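Local coordinates for hypothetical protein yqeU (Bacillus subtilis, PDB 1VHK), which probably methylates N3 of a specific uridine in 16S ribosomal RNA within the assembled 30S subunit, using S-adenosyl-L-methionine as methyl donor, at residues Glu132-Ile137 / Pro151-Val156; Lys82-Ser87 / Gln167-Cys172; Leu10-Ile15 / Ile70-Glu75. All blocks are in the same frame, centred on the assembly; numbering follows the deposited sequence.

Interaction 1: residues Glu132-Ile137 / Pro151-Val156; sequences ERWTKI and PRVMDV
W134 meets V153 at the root of its side chain and V156 at the far edge of its ring, crossing each at about a right angle. Its CG stands anti to the carbonyl carbon (chi1 -67°), which swings the indole off the helix and along the chain that runs from V153 to V156. V153 takes the root of the side chain. Its CG1, anti to the backbone N (chi1 -165°), lies 3.9 Å from W134 CB and also 3.9 Å from W134 CE3, coming at the ring obliquely. The other branch of V153 turns to the helix backbone instead: CG2 sits 4.0 Å from W134 O and 4.2 Å from T135 N. V156 deals with the far end of the ring. Its CG1 lies in the indole plane at the six-membered edge, 3.9 Å from W134 CH2.

No hydrogen bond joins the two segments. T135 lies alongside V153, with their CA atoms 6.1 Å apart, and its hydroxyl is bonded to R131 O back along its own helix. W134 itself is buried; L95 and I99 of helix 94-104 and P112 of strand 109-113 also pack on it. R133 leaves in another direction, to a salt bridge with E96.

The short, weakly bonded strand at 152-153 pairs through its backbone with F110 at the border of the chain's parallel sheet, and helix 131-144 connects strand 109-113 to it. The tryptophan thus packs helix 131-144 against the strand that follows it and the turn beyond, in a beta-alpha-beta crossover of the SPOUT methyltransferase domain.

Interaction 2: residues Lys82-Ser87 / Gln167-Cys172; sequences KVYIAS and QDFDKC
Y84 turns one face of its ring to F169, and a single carbon, F169 CE2, accounts for most of the touching. Starting at the backbone, Y84 CB is 4.1 Å from F169 CE2, at the margin of the contact. Y84 CG, set anti to the carbonyl carbon (chi1 -71°), brings the ring face under the phenylalanine and comes to 3.4 Å of F169 CE2. The ring then divides. On one branch Y84 CD1 has both F169 CE2 and F169 CZ for neighbours; on the other, Y84 CD2 lies 4.0 Å from F169 CD2. The edge of the phenylalanine therefore spans the tyrosine ring from one ortho carbon to the other, with CE2 standing over the ring centre. The planes are inclined at 67° with centroids 4.7 Å apart, a T-shaped, edge-to-face pair.

Y84 lies on strand 82-88, while F169 sits in the loop that leads into strand 171-175, which begins two residues after it. In the parallel sheet of the SPOUT domain, strand 200-205 runs between those two strands. F169 rests on S200 and Y84 on L202, so the ring pair bridges across the intervening strand on one side of the sheet. V83, pointing the other way, packs against L244 of helix 239-253.

Further out, Y84 CE1 is 3.6 Å from F169 CE2, and Y84 CE2 also stays close to it. Y84 CZ still lies 3.8 Å from F169 CE2, while at the tip Y84 OH has drawn off to 4.6 Å from F169 CE2. K82 O lies in the tyrosine ring plane, 3.9 Å from Y84 CD2, and the ring of H108 meets that of Y84 at about 55°.

Interaction 3: residues Leu10-Ile15 / Ile70-Glu75; sequences LTKQQI and IEWTNE
The backbone N of I15, a residue whose side chain touches W72, is held by two carbonyls at the start of the helix: T11 O at 3.1 Å and, more weakly, K12 O. The N-cap is T11, whose side chain makes no capping bond. Its backbone N does donate to Q14 OE1 at 3.2 Å, meeting the amide 27° out of the carbonyl plane. K12 N is bonded to D49 OD2, so the start of the helix is tied to the loop between strands 42-46 and 52-60.

From this turn K12 stretches across one face of the W72 indole. With CG anti to the backbone N (chi1 176°) and the chain extended beyond it, the aliphatic part lies over the ring from its outer end inward. K12 CG is 3.5 Å from W72 CH2 and makes a CH-pi contact with the six-membered ring. K12 CE follows, 4.0 Å above the ring plane near its centre. The ammonium group ends over the five-membered ring in a cation-pi contact: K12 NZ is 4.6 Å from that centroid and 14° off the normal. I15 is a lighter partner, its CG2 4.4 Å from W72 CZ2 and oblique to the ring.

F51 packs on both K12 and W72, and A53 of strand 52-60 also touches the tryptophan. Just ahead of W72, I70 and E71 both face K54 in a classic beta bulge. A lysine laid over a tryptophan thus joins helix 12-16 to the end of strand 64-72 in the N-terminal, PUA-like domain.

Overall arrangement
Interaction 3 closes first along the chain, in the N-terminal PUA-like domain; strand 64-72 is then followed by strand 82-88, where interaction 2 opens. Interaction 1 is nested inside the loop that interaction 2 closes, and both reach the same parallel sheet of the SPOUT domain. Their centres are about 17 Å apart: interaction 1 is at the border strand 152-153, interaction 2 further in, across strand 200-205. Interaction 3 joins a short helix to the separate mixed sheet, its centre about 26 Å from that of interaction 1 and about 30 Å from that of interaction 2. The chain is thus built in two parts, probably one for RNA binding and one for methyl transfer.

Interaction 1: residues Glu132-Ile137 / Pro151-Val156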
loop_
_atom_site.group_PDB
_atom_site.type_symbol
_atom_site.label_atom_id
_atom_site.label_comp_id
_atom_site.label_asym_id
_atom_site.label_seq_id
_atom_site.Cartn_x
_atom_site.Cartn_y
_atom_site.Cartn_z
ATOM N N GLU A 132 11.961 -17.678 -7.129
ATOM C CA GLU A 132 11.738 -18.569 -5.989
ATOM C C GLU A 132 11.729 -17.772 -4.692
ATOM O O GLU A 132 11.089 -18.164 -3.725
ATOM C CB GLU A 132 12.765 -19.690 -5.962
ATOM C CG GLU A 132 13.110 -20.209 -7.355
ATOM C CD GLU A 132 14.241 -21.211 -7.364
ATOM O OE1 GLU A 132 13.968 -22.413 -7.609
ATOM O OE2 GLU A 132 15.405 -20.816 -7.147
ATOM N N ARG A 133 12.393 -16.630 -4.691
ATOM C CA ARG A 133 12.420 -15.717 -3.564
ATOM C C ARG A 133 11.179 -14.810 -3.607
ATOM O O ARG A 133 10.597 -14.506 -2.564
ATOM C CB ARG A 133 13.687 -14.885 -3.551
ATOM C CG ARG A 133 13.959 -14.162 -2.259
ATOM C CD ARG A 133 15.098 -13.158 -2.383
ATOM N NE ARG A 133 14.913 -12.007 -1.507
ATOM C CZ ARG A 133 14.791 -12.048 -0.190
ATOM N NH1 ARG A 133 14.841 -13.197 0.478
ATOM N NH2 ARG A 133 14.618 -10.941 0.531
ATOM N N TRP A 134 10.723 -14.483 -4.801
ATOM C CA TRP A 134 9.518 -13.719 -5.034
ATOM C C TRP A 134 8.263 -14.424 -4.498
ATOM O O TRP A 134 7.422 -13.816 -3.840
ATOM C CB TRP A 134 9.293 -13.497 -6.541
ATOM C CG TRP A 134 10.320 -12.608 -7.176
ATOM C CD1 TRP A 134 11.172 -11.768 -6.556
ATOM C CD2 TRP A 134 10.573 -12.466 -8.576
ATOM N NE1 TRP A 134 11.955 -11.111 -7.473
ATOM C CE2 TRP A 134 11.603 -11.532 -8.725
ATOM C CE3 TRP A 134 10.026 -13.060 -9.728
ATOM C CZ2 TRP A 134 12.107 -11.149 -9.970
ATOM C CZ3 TRP A 134 10.532 -12.674 -10.953
ATOM C CH2 TRP A 134 11.541 -11.725 -11.068
ATOM N N THR A 135 8.160 -15.705 -4.792
ATOM C CA THR A 135 7.082 -16.584 -4.345
ATOM C C THR A 135 7.056 -16.666 -2.816
ATOM O O THR A 135 6.026 -16.746 -2.172
ATOM C CB THR A 135 7.353 -18.010 -4.895
ATOM O OG1 THR A 135 7.224 -17.964 -6.323
ATOM C CG2 THR A 135 6.394 -19.020 -4.362
ATOM N N LYS A 136 8.251 -16.646 -2.250
ATOM C CA LYS A 136 8.462 -16.684 -0.812
ATOM C C LYS A 136 8.051 -15.361 -0.193
ATOM O O LYS A 136 7.357 -15.304 0.822
ATOM C CB LYS A 136 9.909 -17.063 -0.548
ATOM C CG LYS A 136 10.552 -16.674 0.751
ATOM C CD LYS A 136 12.032 -17.096 0.781
ATOM C CE LYS A 136 12.516 -17.282 2.215
ATOM N NZ LYS A 136 12.567 -15.983 2.954
ATOM N N ILE A 137 8.354 -14.248 -0.846
ATOM C CA ILE A 137 7.989 -12.936 -0.347
ATOM C C ILE A 137 6.483 -12.717 -0.333
ATOM O O ILE A 137 5.958 -12.104 0.595
ATOM C CB ILE A 137 8.696 -11.840 -1.162
ATOM C CG1 ILE A 137 10.181 -11.863 -0.746
ATOM C CG2 ILE A 137 8.070 -10.477 -0.943
ATOM C CD1 ILE A 137 11.124 -11.320 -1.789
ATOM N N PRO A 151 -0.869 -14.773 -3.538
ATOM C CA PRO A 151 -0.784 -14.324 -4.917
ATOM C C PRO A 151 0.330 -15.038 -5.671
ATOM O O PRO A 151 1.421 -15.229 -5.157
ATOM C CB PRO A 151 -0.564 -12.835 -4.850
ATOM C CG PRO A 151 -0.644 -12.445 -3.441
ATOM C CD PRO A 151 -0.631 -13.675 -2.588
ATOM N N ARG A 152 0.022 -15.421 -6.908
ATOM C CA ARG A 152 0.963 -16.066 -7.793
ATOM C C ARG A 152 1.856 -15.068 -8.513
ATOM O O ARG A 152 1.499 -13.924 -8.812
ATOM C CB ARG A 152 0.235 -16.991 -8.761
ATOM C CG ARG A 152 1.081 -17.513 -9.908
ATOM C CD ARG A 152 0.619 -18.872 -10.400
ATOM N NE ARG A 152 -0.431 -18.789 -11.408
ATOM C CZ ARG A 152 -0.230 -18.797 -12.720
ATOM N NH1 ARG A 152 -1.284 -18.707 -13.529
ATOM N NH2 ARG A 152 0.996 -18.901 -13.225
ATOM N N VAL A 153 3.131 -15.406 -8.585
ATOM C CA VAL A 153 4.128 -14.571 -9.263
ATOM C C VAL A 153 4.533 -15.310 -10.540
ATOM O O VAL A 153 4.951 -16.476 -10.491
ATOM C CB VAL A 153 5.349 -14.293 -8.393
ATOM C CG1 VAL A 153 6.187 -13.145 -8.953
ATOM C CG2 VAL A 153 4.962 -13.993 -6.966
HETATM N N MSE A 154 4.309 -14.710 -11.693
HETATM C CA MSE A 154 4.564 -15.437 -12.948
HETATM C C MSE A 154 6.006 -15.352 -13.373
HETATM O O MSE A 154 6.853 -14.763 -12.695
HETATM C CB MSE A 154 3.599 -14.923 -14.014
HETATM C CG MSE A 154 2.142 -14.890 -13.528
HETATM SE SE MSE A 154 0.919 -14.883 -15.021
HETATM C CE MSE A 154 1.251 -16.637 -15.699
ATOM N N ASP A 155 6.324 -15.965 -14.516
ATOM C CA ASP A 155 7.711 -15.896 -15.011
ATOM C C ASP A 155 7.911 -14.581 -15.750
ATOM O O ASP A 155 6.943 -14.016 -16.271
ATOM C CB ASP A 155 8.026 -17.058 -15.926
ATOM C CG ASP A 155 8.533 -18.275 -15.182
ATOM O OD1 ASP A 155 8.043 -19.389 -15.491
ATOM O OD2 ASP A 155 9.411 -18.092 -14.305
ATOM N N VAL A 156 9.123 -14.035 -15.718
ATOM C CA VAL A 156 9.314 -12.778 -16.455
ATOM C C VAL A 156 8.910 -12.975 -17.914
ATOM O O VAL A 156 9.158 -13.969 -18.576
ATOM C CB VAL A 156 10.699 -12.202 -16.277
ATOM C CG1 VAL A 156 11.188 -12.462 -14.846
ATOM C CG2 VAL A 156 11.689 -12.741 -17.285
#

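Interaction 2: residues Lys82-Ser87 / Gln167-Cys172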
loop_
_atom_site.group_PDB
_atom_site.type_symbol
_atom_site.label_atom_id
_atom_site.label_comp_id
_atom_site.label_asym_id
_atom_site.label_seq_id
_atom_site.Cartn_x
_atom_site.Cartn_y
_atom_site.Cartn_z
ATOM N N LYS A 82 -10.341 -9.327 -9.164
ATOM C CA LYS A 82 -9.005 -9.867 -9.361
ATOM C C LYS A 82 -8.064 -8.896 -10.030
ATOM O O LYS A 82 -8.210 -8.562 -11.214
ATOM C CB LYS A 82 -9.098 -11.156 -10.212
ATOM C CG LYS A 82 -9.869 -12.239 -9.463
ATOM C CD LYS A 82 -9.748 -13.593 -10.117
ATOM C CE LYS A 82 -10.446 -14.661 -9.262
ATOM N NZ LYS A 82 -10.019 -16.040 -9.647
ATOM N N VAL A 83 -7.075 -8.373 -9.263
ATOM C CA VAL A 83 -6.206 -7.412 -9.944
ATOM C C VAL A 83 -4.823 -7.971 -10.144
ATOM O O VAL A 83 -4.281 -8.723 -9.333
ATOM C CB VAL A 83 -6.331 -5.965 -9.541
ATOM C CG1 VAL A 83 -7.195 -5.723 -8.323
ATOM C CG2 VAL A 83 -5.013 -5.225 -9.455
ATOM N N TYR A 84 -4.435 -7.935 -11.435
ATOM C CA TYR A 84 -3.150 -8.405 -11.892
ATOM C C TYR A 84 -2.184 -7.243 -12.138
ATOM O O TYR A 84 -2.464 -6.355 -12.938
ATOM C CB TYR A 84 -3.277 -9.180 -13.189
ATOM C CG TYR A 84 -3.938 -10.525 -13.048
ATOM C CD1 TYR A 84 -3.231 -11.698 -13.307
ATOM C CD2 TYR A 84 -5.265 -10.629 -12.683
ATOM C CE1 TYR A 84 -3.856 -12.932 -13.223
ATOM C CE2 TYR A 84 -5.907 -11.849 -12.594
ATOM C CZ TYR A 84 -5.187 -12.992 -12.861
ATOM O OH TYR A 84 -5.823 -14.204 -12.780
ATOM N N ILE A 85 -1.035 -7.310 -11.494
ATOM C CA ILE A 85 -0.021 -6.281 -11.625
ATOM C C ILE A 85 1.059 -6.702 -12.618
ATOM O O ILE A 85 1.798 -7.651 -12.384
ATOM C CB ILE A 85 0.642 -5.972 -10.262
ATOM C CG1 ILE A 85 -0.404 -5.773 -9.178
ATOM C CG2 ILE A 85 1.544 -4.752 -10.377
ATOM C CD1 ILE A 85 -1.468 -4.749 -9.472
ATOM N N ALA A 86 1.169 -5.979 -13.732
ATOM C CA ALA A 86 2.269 -6.226 -14.666
ATOM C C ALA A 86 3.358 -5.171 -14.461
ATOM O O ALA A 86 3.097 -4.020 -14.835
ATOM C CB ALA A 86 1.777 -6.162 -16.107
ATOM N N SER A 87 4.567 -5.535 -14.019
ATOM C CA SER A 87 5.590 -4.511 -13.864
ATOM C C SER A 87 6.802 -4.616 -14.764
ATOM O O SER A 87 7.552 -5.602 -14.769
ATOM C CB SER A 87 6.065 -4.446 -12.400
ATOM O OG SER A 87 4.999 -4.572 -11.488
ATOM N N GLN A 167 -5.768 -10.794 -23.658
ATOM C CA GLN A 167 -7.055 -11.342 -24.035
ATOM C C GLN A 167 -7.789 -12.078 -22.935
ATOM O O GLN A 167 -9.022 -12.240 -22.978
ATOM C CB GLN A 167 -6.824 -12.281 -25.233
ATOM C CG GLN A 167 -7.812 -12.077 -26.379
ATOM C CD GLN A 167 -7.380 -12.911 -27.583
ATOM O OE1 GLN A 167 -7.159 -14.115 -27.412
ATOM N NE2 GLN A 167 -7.218 -12.280 -28.736
ATOM N N ASP A 168 -7.081 -12.606 -21.951
ATOM C CA ASP A 168 -7.652 -13.377 -20.881
ATOM C C ASP A 168 -8.391 -12.534 -19.858
ATOM O O ASP A 168 -9.246 -13.052 -19.137
ATOM C CB ASP A 168 -6.580 -14.202 -20.160
ATOM C CG ASP A 168 -5.649 -14.979 -21.057
ATOM O OD1 ASP A 168 -4.729 -15.636 -20.498
ATOM O OD2 ASP A 168 -5.816 -14.975 -22.294
ATOM N N PHE A 169 -8.109 -11.236 -19.770
ATOM C CA PHE A 169 -8.760 -10.457 -18.731
ATOM C C PHE A 169 -9.965 -9.668 -19.207
ATOM O O PHE A 169 -9.952 -9.082 -20.273
ATOM C CB PHE A 169 -7.763 -9.482 -18.087
ATOM C CG PHE A 169 -6.430 -10.086 -17.767
ATOM C CD1 PHE A 169 -5.387 -10.022 -18.673
ATOM C CD2 PHE A 169 -6.211 -10.700 -16.548
ATOM C CE1 PHE A 169 -4.151 -10.556 -18.366
ATOM C CE2 PHE A 169 -4.995 -11.246 -16.241
ATOM C CZ PHE A 169 -3.957 -11.150 -17.138
ATOM N N ASP A 170 -10.887 -9.440 -18.271
ATOM C CA ASP A 170 -12.006 -8.537 -18.519
ATOM C C ASP A 170 -11.565 -7.149 -18.915
ATOM O O ASP A 170 -12.143 -6.605 -19.877
ATOM C CB ASP A 170 -12.918 -8.535 -17.280
ATOM C CG ASP A 170 -13.434 -9.953 -17.042
ATOM O OD1 ASP A 170 -13.643 -10.374 -15.894
ATOM O OD2 ASP A 170 -13.625 -10.644 -18.076
ATOM N N LYS A 171 -10.605 -6.494 -18.280
ATOM C CA LYS A 171 -10.169 -5.164 -18.671
ATOM C C LYS A 171 -8.666 -4.986 -18.460
ATOM O O LYS A 171 -8.033 -5.639 -17.636
ATOM C CB LYS A 171 -10.870 -4.055 -17.905
ATOM C CG LYS A 171 -12.287 -3.708 -18.266
ATOM C CD LYS A 171 -12.352 -2.484 -19.170
ATOM C CE LYS A 171 -13.779 -2.196 -19.603
ATOM N NZ LYS A 171 -14.336 -3.287 -20.456
ATOM N N CYS A 172 -8.093 -3.989 -19.124
ATOM C CA CYS A 172 -6.698 -3.695 -18.965
ATOM C C CYS A 172 -6.436 -2.204 -18.877
ATOM O O CYS A 172 -6.721 -1.493 -19.826
ATOM C CB CYS A 172 -5.844 -4.254 -20.127
ATOM S SG CYS A 172 -4.096 -3.660 -19.955
#

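Interaction 3: residues Leu10-Ile15 / Ile70-Glu75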
loop_
_atom_site.group_PDB
_atom_site.type_symbol
_atom_site.label_atom_id
_atom_site.label_comp_id
_atom_site.label_asym_id
_atom_site.label_seq_id
_atom_site.Cartn_x
_atom_site.Cartn_y
_atom_site.Cartn_z
ATOM N N LEU A 10 -4.352 -28.524 2.596
ATOM C CA LEU A 10 -5.554 -29.311 2.738
ATOM C C LEU A 10 -6.746 -28.419 2.364
ATOM O O LEU A 10 -6.544 -27.197 2.313
ATOM C CB LEU A 10 -5.699 -29.821 4.158
ATOM C CG LEU A 10 -4.996 -31.125 4.537
ATOM C CD1 LEU A 10 -4.924 -32.071 3.343
ATOM C CD2 LEU A 10 -3.628 -30.896 5.142
ATOM N N THR A 11 -7.866 -28.992 2.018
ATOM C CA THR A 11 -9.063 -28.215 1.627
ATOM C C THR A 11 -9.914 -28.058 2.860
ATOM O O THR A 11 -9.649 -28.834 3.801
ATOM C CB THR A 11 -9.829 -28.997 0.542
ATOM O OG1 THR A 11 -9.018 -29.054 -0.645
ATOM C CG2 THR A 11 -11.150 -28.326 0.213
ATOM N N LYS A 12 -10.895 -27.162 2.945
ATOM C CA LYS A 12 -11.686 -27.167 4.182
ATOM C C LYS A 12 -12.276 -28.559 4.425
ATOM O O LYS A 12 -12.102 -29.123 5.511
ATOM C CB LYS A 12 -12.770 -26.111 4.253
ATOM C CG LYS A 12 -13.621 -26.247 5.535
ATOM C CD LYS A 12 -14.776 -25.264 5.497
ATOM C CE LYS A 12 -15.821 -25.622 6.549
ATOM N NZ LYS A 12 -16.908 -24.608 6.540
ATOM N N GLN A 13 -12.927 -29.146 3.421
ATOM C CA GLN A 13 -13.527 -30.463 3.599
ATOM C C GLN A 13 -12.566 -31.556 3.973
ATOM O O GLN A 13 -12.941 -32.451 4.762
ATOM C CB GLN A 13 -14.433 -30.816 2.413
ATOM C CG GLN A 13 -15.616 -29.821 2.345
ATOM C CD GLN A 13 -16.736 -30.313 1.463
ATOM O OE1 GLN A 13 -16.487 -30.975 0.454
ATOM N NE2 GLN A 13 -17.974 -29.993 1.829
ATOM N N GLN A 14 -11.296 -31.494 3.573
ATOM C CA GLN A 14 -10.302 -32.469 3.995
ATOM C C GLN A 14 -9.936 -32.267 5.466
ATOM O O GLN A 14 -9.569 -33.225 6.133
ATOM C CB GLN A 14 -9.033 -32.437 3.155
ATOM C CG GLN A 14 -9.153 -32.892 1.728
ATOM C CD GLN A 14 -7.883 -32.793 0.918
ATOM O OE1 GLN A 14 -7.045 -31.907 1.082
ATOM N NE2 GLN A 14 -7.710 -33.735 -0.011
ATOM N N ILE A 15 -9.974 -31.044 5.971
ATOM C CA ILE A 15 -9.661 -30.788 7.377
ATOM C C ILE A 15 -10.829 -31.162 8.274
ATOM O O ILE A 15 -10.651 -31.509 9.440
ATOM C CB ILE A 15 -9.285 -29.310 7.599
ATOM C CG1 ILE A 15 -8.085 -28.956 6.718
ATOM C CG2 ILE A 15 -9.011 -29.018 9.057
ATOM C CD1 ILE A 15 -7.691 -27.506 6.703
ATOM N N ILE A 70 -10.734 -24.878 16.466
ATOM C CA ILE A 70 -11.684 -24.391 17.470
ATOM C C ILE A 70 -12.713 -23.436 16.920
ATOM O O ILE A 70 -13.795 -23.263 17.509
ATOM C CB ILE A 70 -10.922 -23.823 18.677
ATOM C CG1 ILE A 70 -10.074 -22.629 18.289
ATOM C CG2 ILE A 70 -10.052 -24.944 19.257
ATOM C CD1 ILE A 70 -9.261 -21.974 19.390
ATOM N N GLU A 71 -12.550 -22.975 15.672
ATOM C CA GLU A 71 -13.510 -22.052 15.102
ATOM C C GLU A 71 -13.303 -21.773 13.626
ATOM O O GLU A 71 -12.167 -21.559 13.207
ATOM C CB GLU A 71 -13.394 -20.697 15.855
ATOM C CG GLU A 71 -14.671 -19.882 15.724
ATOM C CD GLU A 71 -14.447 -18.394 15.667
ATOM O OE1 GLU A 71 -15.007 -17.765 14.737
ATOM O OE2 GLU A 71 -13.756 -17.825 16.524
ATOM N N TRP A 72 -14.380 -21.816 12.843
ATOM C CA TRP A 72 -14.312 -21.434 11.416
ATOM C C TRP A 72 -14.745 -19.961 11.349
ATOM O O TRP A 72 -15.918 -19.679 11.573
ATOM C CB TRP A 72 -15.236 -22.288 10.554
ATOM C CG TRP A 72 -14.670 -23.669 10.342
ATOM C CD1 TRP A 72 -15.027 -24.815 11.003
ATOM C CD2 TRP A 72 -13.540 -23.996 9.537
ATOM N NE1 TRP A 72 -14.213 -25.852 10.596
ATOM C CE2 TRP A 72 -13.305 -25.381 9.701
ATOM C CE3 TRP A 72 -12.755 -23.286 8.638
ATOM C CZ2 TRP A 72 -12.282 -26.046 9.020
ATOM C CZ3 TRP A 72 -11.747 -23.953 7.959
ATOM C CH2 TRP A 72 -11.510 -25.321 8.156
ATOM N N THR A 73 -13.792 -19.065 11.174
ATOM C CA THR A 73 -14.052 -17.652 11.214
ATOM C C THR A 73 -15.007 -17.108 10.181
ATOM O O THR A 73 -15.561 -16.029 10.434
ATOM C CB THR A 73 -12.745 -16.823 11.164
ATOM O OG1 THR A 73 -12.173 -16.883 9.839
ATOM C CG2 THR A 73 -11.764 -17.406 12.167
ATOM N N ASN A 74 -15.100 -17.684 9.002
ATOM C CA ASN A 74 -15.937 -17.189 7.930
ATOM C C ASN A 74 -15.513 -15.814 7.435
ATOM O O ASN A 74 -16.312 -15.105 6.819
ATOM C CB ASN A 74 -17.395 -17.126 8.397
ATOM C CG ASN A 74 -18.005 -18.518 8.457
ATOM O OD1 ASN A 74 -17.836 -19.271 7.508
ATOM N ND2 ASN A 74 -18.681 -18.802 9.558
ATOM N N GLU A 75 -14.288 -15.428 7.679
ATOM C CA GLU A 75 -13.731 -14.144 7.337
ATOM C C GLU A 75 -13.119 -14.156 5.947
ATOM O O GLU A 75 -12.345 -15.041 5.609
ATOM C CB GLU A 75 -12.649 -13.765 8.368
ATOM C CG GLU A 75 -13.142 -12.912 9.512
ATOM C CD GLU A 75 -13.732 -11.589 9.070
ATOM O OE1 GLU A 75 -14.850 -11.255 9.522
ATOM O OE2 GLU A 75 -13.097 -10.844 8.286
#